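Local coordinates for glucose-binding protein (Thermus thermophilus HB27, PDB 2B3F), which binds glucose and galactose and probably delivers sugar to a binding-protein-dependent transport system, at residues L296-V299 against G300-E303. Numbering follows the deposited sequence.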
loop_
_atom_site.group_PDB
_atom_site.type_symbol
_atom_site.label_atom_id
_atom_site.label_comp_id
_atom_site.label_asym_id
_atom_site.label_seq_id
_atom_site.Cartn_x
_atom_site.Cartn_y
_atom_site.Cartn_z
ATOM N N LEU A 296 5.344 -13.975 -14.836
ATOM C CA LEU A 296 4.175 -13.101 -15.059
ATOM C C LEU A 296 2.888 -13.905 -15.271
ATOM O O LEU A 296 1.818 -13.567 -14.740
ATOM C CB LEU A 296 4.417 -12.159 -16.247
ATOM C CG LEU A 296 5.617 -11.218 -16.150
ATOM C CD1 LEU A 296 5.672 -10.299 -17.349
ATOM C CD2 LEU A 296 5.579 -10.415 -14.830
ATOM N N ARG A 297 2.988 -14.989 -16.047
ATOM C CA ARG A 297 1.822 -15.829 -16.297
ATOM C C ARG A 297 1.311 -16.455 -15.012
ATOM O O ARG A 297 0.103 -16.574 -14.804
ATOM C CB ARG A 297 2.148 -16.905 -17.342
ATOM C CG ARG A 297 2.471 -16.323 -18.718
ATOM C CD ARG A 297 2.891 -17.397 -19.714
ATOM N NE ARG A 297 1.872 -18.446 -19.736
ATOM C CZ ARG A 297 2.095 -19.750 -19.588
ATOM N NH1 ARG A 297 3.330 -20.232 -19.456
ATOM N NH2 ARG A 297 1.060 -20.592 -19.615
ATOM N N LEU A 298 2.235 -16.823 -14.124
ATOM C CA LEU A 298 1.863 -17.352 -12.823
ATOM C C LEU A 298 1.219 -16.306 -11.910
ATOM O O LEU A 298 0.165 -16.531 -11.327
ATOM C CB LEU A 298 3.081 -17.977 -12.125
ATOM C CG LEU A 298 2.865 -18.384 -10.666
ATOM C CD1 LEU A 298 1.801 -19.425 -10.534
ATOM C CD2 LEU A 298 4.173 -18.876 -10.047
ATOM N N VAL A 299 1.869 -15.156 -11.764
ATOM C CA VAL A 299 1.330 -14.141 -10.837
ATOM C C VAL A 299 0.009 -13.556 -11.343
ATOM O O VAL A 299 -0.788 -13.084 -10.554
ATOM C CB VAL A 299 2.361 -13.013 -10.478
ATOM C CG1 VAL A 299 3.673 -13.618 -9.956
ATOM C CG2 VAL A 299 2.610 -12.129 -11.612
ATOM N N GLY A 300 -0.229 -13.625 -12.651
ATOM C CA GLY A 300 -1.515 -13.222 -13.236
ATOM C C GLY A 300 -2.637 -14.265 -13.207
ATOM O O GLY A 300 -3.768 -13.972 -13.612
ATOM N N SER A 301 -2.342 -15.457 -12.707
ATOM C CA SER A 301 -3.289 -16.587 -12.711
ATOM C C SER A 301 -4.076 -16.719 -11.422
ATOM O O SER A 301 -3.635 -16.290 -10.343
ATOM C CB SER A 301 -2.510 -17.888 -12.962
ATOM O OG SER A 301 -1.731 -18.279 -11.836
ATOM N N LYS A 302 -5.230 -17.383 -11.496
ATOM C CA LYS A 302 -6.036 -17.652 -10.312
ATOM C C LYS A 302 -5.299 -18.558 -9.318
ATOM O O LYS A 302 -5.321 -18.306 -8.111
ATOM C CB LYS A 302 -7.374 -18.269 -10.724
ATOM C CG LYS A 302 -8.346 -18.437 -9.580
ATOM C CD LYS A 302 -9.662 -19.018 -10.056
ATOM C CE LYS A 302 -10.523 -19.457 -8.897
ATOM N NZ LYS A 302 -11.909 -19.849 -9.356
ATOM N N GLU A 303 -4.624 -19.583 -9.827
ATOM C CA GLU A 303 -3.865 -20.503 -8.989
ATOM C C GLU A 303 -2.817 -19.736 -8.160
ATOM O O GLU A 303 -2.744 -19.898 -6.946
ATOM C CB GLU A 303 -3.190 -21.569 -9.857
ATOM C CG GLU A 303 -2.566 -22.710 -9.069
ATOM C CD GLU A 303 -1.683 -23.627 -9.924
ATOM O OE1 GLU A 303 -1.344 -23.268 -11.078
ATOM O OE2 GLU A 303 -1.326 -24.711 -9.416
#
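The flat group that matters here is the carbonyl of Leu298, and Ser301 approaches it from two directions. Ser301 N sits above the carbonyl plane, 64° out of it, and donates to Leu298 O over 3.1 Å. Ser301 OG comes in close to that plane, tilted by 16°, and gives the same Leu298 O a short 2.6 Å bond. One oxygen at the end of helix 289-299 thus takes two donors from a single residue. With chi1 at 72°, the hydroxyl of Ser301 lies between its own backbone N and carbonyl carbon, which turns it back to Leu298 and also lets it bond the backbone N of Gly304. Replacing Ser301 by an alanine would probably leave Leu298 O with the backbone donor alone and Gly304 N without its cap. Beside the hydroxyl, Leu298 CD1 reaches within 3.9 Å of Ser301 OG, while the same leucine packs on Leu23 and Tyr24 of helix 15-27. Just before Ser301, Gly300 N closes the last i to i+4 helical bond on Leu296 O, at 2.9 Å. Arg297 heads elsewhere, to a salt bridge with Glu91. The Val299 side chain, about 13 Å from the bound galactose, packs on Val116. In this solute-binding protein fold, the two helices meet through a type I beta turn with Val299 and Gly300 at its corner, and Ser301 is the N-cap of helix 302-312.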